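Local coordinates for protein carboxylesterase YBFK (Bacillus subtilis, PDB 4CCY) that hydrolyses carboxylic esters to an alcohol and a carboxylate, as a carboxylesterase of the alpha/beta hydrolase superfamily, at residues L120-A126 with E144-V150; P235-M239 with R286-F290. All blocks are in the same frame, centred on the assembly; numbering follows the deposited sequence.

Interaction 1. Residues L120-A126 with E144-V150; sequences LETAHLA and ERVERAV
Arg-145 reaches across to the loop that leads into strand 123-128 and grips two successive carbonyls with one edge of its guanidinium: NE donates to Glu-121 O at 2.7 Å and NH2 to Leu-120 O at 2.9 Å, both oxygens lying in the guanidinium plane. Bends at chi2 (-65°) and chi3 (-66°) fold the chain back to present that edge, a fit for the long, multi-donor arginine. The Glu-121 carboxylate adds charge alone, its OE2 a long 3.7 Å from Arg-145 NE and well out of the plane. Next along, Thr-122 OG1 donates at 2.6 Å to the anti lone pair of Glu-147 OE2. Parallel strand bonding follows, interrupted by a beta bulge: Ala-123 pairs with Val-146, but Leu-125 with Ala-149. At the bulge, the edge of the His-124 ring takes over, ND1 accepting the backbone N-H of Arg-148 at 3.0 Å, while Glu-147 lies against the ring, CG over one face and CB 3.2 Å from ND1. On the sheet face covered by Phe-115 and helix 130-141, Leu-125 CD1 meets Val-146 CG1 at 3.8 Å; that helix links the two strands as a beta-alpha-beta crossover. Outward, Asp-116 pairs with Arg-145 NH2, and the Phe-81 ring meets His-124 at about a right angle. Since ND1 accepts an N-H, it is probably unprotonated, consistent with a neutral ring carrying its proton on NE2.

Interaction 2. Residues P235-M239 with R286-F290; sequences PVLLM and RVLSF
Leu-237 faces Phe-290 where strand 236-239 and helix 286-290 run nearly antiparallel, at 164°, with axes 10.1 Å apart at closest approach. Its CB sits over the centre of the Phe-290 ring in a CH-pi contact, 3.5 Å from the centroid and 5° off the normal. Phe-290 has CG anti to its backbone N (chi1 174°), which extends the ring from the helix down to the strand backbone, where CZ comes within 3.4 Å of Leu-237 N and, at the ring edge, 3.5 Å of Pro-235 O. A flat ring suits this place, covering backbone and side chain together, and Pro-235 CB touches CZ. Leu-237 divides its branches: CD1 lies over one face of the Arg-286 guanidinium, toward its rim, 3.5 Å from NH2, while CD2 packs on Val-287 CG2. Met-239 brings CE to the aliphatic CG of Arg-286 at 4.0 Å. With an alanine in place of Phe-290, Leu-237 CB would probably lose its aromatic cover and a gap open over the strand backbone. Arg-286 can lie along this apolar layer because its polar end is engaged on strand 264-268, salt-bridged to Glu-266 and hydrogen-bonded to Gln-264. Val-150 of strand 146-152 touches Leu-237, Val-287 and Phe-290, and Trp-77 of helix 71-80 meets Val-287, so helix 280-290 lies along the strands on one face of the sheet.

Overall arrangement
Both interactions belong to the same central sheet, in which strands 146-152 and 236-241 are neighbours. Interaction 1 joins strands edge to edge, chiefly through hydrogen bonds, and is only partly buried, its charged end exposed; interaction 2 is a buried helix-on-sheet contact built from apolar surfaces. They meet at Ala-149, whose N and O probably bond to Pro-235 O and Leu-237 N, and at Arg-148, which gives a hydrogen bond to Phe-290 O and a cation-pi contact to its ring. Strand 123-128 leads to Ser-129, by similarity the nucleophile, and strand 236-241 toward Glu-244, by similarity its charge-relay partner; one contact pairs two strands of the sheet, the other seats a helix on it.

Interaction 1. Residues L120-A126 with E144-V150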
# COMPACT_ATOMS: atom_id res chain seq x y z
N LEU A 120 -7.75 16.37 8.25
CA LEU A 120 -8.37 15.21 8.87
C LEU A 120 -7.88 14.99 10.28
O LEU A 120 -6.67 14.96 10.53
CB LEU A 120 -8.12 13.95 8.05
CG LEU A 120 -8.44 13.95 6.55
CD1 LEU A 120 -8.18 12.58 5.98
CD2 LEU A 120 -9.87 14.41 6.26
N GLU A 121 -8.83 14.84 11.20
CA GLU A 121 -8.50 14.45 12.56
C GLU A 121 -8.28 12.93 12.62
O GLU A 121 -7.25 12.47 13.13
CB GLU A 121 -9.59 14.93 13.53
CG GLU A 121 -9.34 14.64 15.01
CD GLU A 121 -7.92 14.93 15.47
OE1 GLU A 121 -7.43 16.08 15.29
OE2 GLU A 121 -7.28 14.01 16.04
N THR A 122 -9.23 12.17 12.09
CA THR A 122 -9.08 10.70 12.00
C THR A 122 -9.49 10.17 10.62
O THR A 122 -10.08 10.91 9.81
CB THR A 122 -9.91 9.95 13.07
OG1 THR A 122 -11.31 10.07 12.75
CG2 THR A 122 -9.65 10.49 14.49
N ALA A 123 -9.17 8.90 10.36
CA ALA A 123 -9.56 8.25 9.12
C ALA A 123 -9.48 6.73 9.23
O ALA A 123 -8.73 6.19 10.05
CB ALA A 123 -8.67 8.71 7.97
N HIS A 124 -10.23 6.07 8.37
CA HIS A 124 -9.97 4.66 8.06
C HIS A 124 -8.76 4.60 7.17
O HIS A 124 -8.49 5.54 6.40
CB HIS A 124 -11.18 4.06 7.35
CG HIS A 124 -12.45 4.02 8.20
ND1 HIS A 124 -12.49 3.46 9.42
CD2 HIS A 124 -13.73 4.48 7.93
CE1 HIS A 124 -13.73 3.55 9.92
NE2 HIS A 124 -14.50 4.18 9.00
N LEU A 125 -8.01 3.51 7.25
CA LEU A 125 -6.92 3.28 6.32
C LEU A 125 -7.00 1.88 5.70
O LEU A 125 -7.38 0.92 6.38
CB LEU A 125 -5.56 3.50 7.01
CG LEU A 125 -5.25 4.93 7.50
CD1 LEU A 125 -5.64 5.10 8.95
CD2 LEU A 125 -3.79 5.32 7.32
N ALA A 126 -6.67 1.77 4.42
CA ALA A 126 -6.56 0.44 3.78
C ALA A 126 -5.33 0.44 2.92
O ALA A 126 -5.06 1.41 2.22
CB ALA A 126 -7.80 0.12 2.94
N GLU A 144 -4.49 7.42 17.82
CA GLU A 144 -5.51 8.46 18.01
C GLU A 144 -6.03 9.04 16.69
O GLU A 144 -7.08 9.68 16.66
CB GLU A 144 -4.99 9.58 18.94
CG GLU A 144 -3.98 10.55 18.32
CD GLU A 144 -2.57 9.98 18.13
OE1 GLU A 144 -2.26 8.89 18.65
OE2 GLU A 144 -1.76 10.63 17.45
N ARG A 145 -5.29 8.80 15.60
CA ARG A 145 -5.66 9.32 14.29
C ARG A 145 -6.34 8.26 13.41
O ARG A 145 -6.73 8.55 12.29
CB ARG A 145 -4.44 9.91 13.57
CG ARG A 145 -3.61 10.88 14.41
CD ARG A 145 -4.36 12.16 14.78
NE ARG A 145 -4.67 13.01 13.63
CZ ARG A 145 -3.83 13.88 13.08
NH1 ARG A 145 -2.58 14.01 13.55
NH2 ARG A 145 -4.23 14.62 12.05
N VAL A 146 -6.49 7.06 13.94
CA VAL A 146 -7.02 5.94 13.17
C VAL A 146 -8.40 5.52 13.64
O VAL A 146 -8.61 5.30 14.84
CB VAL A 146 -6.08 4.71 13.28
CG1 VAL A 146 -6.54 3.59 12.34
CG2 VAL A 146 -4.63 5.11 12.99
N GLU A 147 -9.34 5.41 12.70
CA GLU A 147 -10.61 4.73 12.94
C GLU A 147 -10.41 3.20 12.84
O GLU A 147 -10.05 2.56 13.82
CB GLU A 147 -11.71 5.23 11.98
CG GLU A 147 -12.15 6.70 12.15
CD GLU A 147 -12.73 7.02 13.53
OE1 GLU A 147 -13.37 6.14 14.13
OE2 GLU A 147 -12.55 8.15 14.03
N ARG A 148 -10.60 2.63 11.65
CA ARG A 148 -10.39 1.19 11.41
C ARG A 148 -9.31 0.96 10.37
O ARG A 148 -9.13 1.77 9.47
CB ARG A 148 -11.71 0.50 10.99
CG ARG A 148 -12.79 0.55 12.06
CD ARG A 148 -13.99 -0.34 11.75
NE ARG A 148 -14.50 -0.85 13.02
CZ ARG A 148 -14.84 -2.10 13.28
NH1 ARG A 148 -14.80 -3.03 12.33
NH2 ARG A 148 -15.28 -2.41 14.49
N ALA A 149 -8.58 -0.14 10.49
CA ALA A 149 -7.41 -0.36 9.65
C ALA A 149 -7.47 -1.69 8.90
O ALA A 149 -7.77 -2.72 9.51
CB ALA A 149 -6.14 -0.28 10.49
N VAL A 150 -7.20 -1.64 7.60
CA VAL A 150 -7.19 -2.82 6.73
C VAL A 150 -5.79 -3.04 6.16
O VAL A 150 -5.24 -2.18 5.45
CB VAL A 150 -8.18 -2.70 5.55
CG1 VAL A 150 -8.15 -3.96 4.69
CG2 VAL A 150 -9.60 -2.42 6.03

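Interaction 2. Residues P235-M239 with R286-F290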
# COMPACT_ATOMS: atom_id res chain seq x y z
N PRO A 235 -9.24 -1.52 15.66
CA PRO A 235 -9.69 -2.67 14.87
C PRO A 235 -8.88 -2.84 13.59
O PRO A 235 -8.77 -1.91 12.77
CB PRO A 235 -11.14 -2.32 14.52
CG PRO A 235 -11.55 -1.30 15.54
CD PRO A 235 -10.31 -0.52 15.83
N VAL A 236 -8.33 -4.04 13.42
CA VAL A 236 -7.53 -4.38 12.27
C VAL A 236 -8.20 -5.53 11.51
O VAL A 236 -8.65 -6.51 12.12
CB VAL A 236 -6.08 -4.76 12.68
CG1 VAL A 236 -5.28 -5.31 11.50
CG2 VAL A 236 -5.36 -3.57 13.30
N LEU A 237 -8.29 -5.38 10.18
CA LEU A 237 -8.57 -6.49 9.28
C LEU A 237 -7.29 -6.84 8.52
O LEU A 237 -6.71 -5.99 7.84
CB LEU A 237 -9.68 -6.11 8.28
CG LEU A 237 -9.85 -7.06 7.09
CD1 LEU A 237 -10.36 -8.45 7.50
CD2 LEU A 237 -10.76 -6.44 6.05
N LEU A 238 -6.86 -8.10 8.65
CA LEU A 238 -5.64 -8.60 8.03
C LEU A 238 -5.94 -9.70 7.00
O LEU A 238 -6.54 -10.73 7.34
CB LEU A 238 -4.68 -9.15 9.09
CG LEU A 238 -3.31 -9.65 8.59
CD1 LEU A 238 -2.55 -8.58 7.83
CD2 LEU A 238 -2.47 -10.20 9.74
N MET A 239 -5.51 -9.48 5.76
CA MET A 239 -5.81 -10.41 4.68
C MET A 239 -4.54 -10.87 3.96
O MET A 239 -3.72 -10.06 3.56
CB MET A 239 -6.79 -9.78 3.67
CG MET A 239 -8.10 -9.31 4.30
SD MET A 239 -9.26 -8.62 3.10
CE MET A 239 -9.85 -10.09 2.29
N ARG A 286 -15.60 -7.26 1.51
CA ARG A 286 -15.04 -7.60 2.81
C ARG A 286 -14.57 -6.35 3.56
O ARG A 286 -14.79 -6.20 4.76
CB ARG A 286 -13.89 -8.58 2.67
CG ARG A 286 -13.24 -8.94 3.99
CD ARG A 286 -14.13 -9.89 4.78
NE ARG A 286 -13.65 -10.18 6.13
CZ ARG A 286 -13.97 -9.49 7.22
NH1 ARG A 286 -14.75 -8.41 7.16
NH2 ARG A 286 -13.48 -9.87 8.41
N VAL A 287 -13.91 -5.46 2.83
CA VAL A 287 -13.46 -4.20 3.38
C VAL A 287 -14.65 -3.29 3.73
O VAL A 287 -14.67 -2.70 4.80
CB VAL A 287 -12.42 -3.52 2.45
CG1 VAL A 287 -12.15 -2.08 2.85
CG2 VAL A 287 -11.13 -4.34 2.46
N LEU A 288 -15.63 -3.18 2.83
CA LEU A 288 -16.84 -2.37 3.14
C LEU A 288 -17.50 -2.86 4.43
O LEU A 288 -17.84 -2.06 5.31
CB LEU A 288 -17.85 -2.40 2.00
CG LEU A 288 -17.74 -1.47 0.79
CD1 LEU A 288 -18.94 -1.71 -0.11
CD2 LEU A 288 -17.65 -0.00 1.20
N SER A 289 -17.68 -4.18 4.54
CA SER A 289 -18.26 -4.83 5.73
C SER A 289 -17.47 -4.51 7.00
O SER A 289 -18.05 -4.17 8.04
CB SER A 289 -18.32 -6.34 5.52
OG SER A 289 -19.46 -6.72 4.76
N PHE A 290 -16.15 -4.64 6.92
CA PHE A 290 -15.30 -4.34 8.05
C PHE A 290 -15.34 -2.85 8.40
O PHE A 290 -15.55 -2.48 9.55
CB PHE A 290 -13.86 -4.80 7.81
CG PHE A 290 -12.90 -4.39 8.90
CD1 PHE A 290 -12.87 -5.09 10.11
CD2 PHE A 290 -12.04 -3.32 8.71
CE1 PHE A 290 -11.99 -4.71 11.11
CE2 PHE A 290 -11.15 -2.94 9.71
CZ PHE A 290 -11.12 -3.64 10.91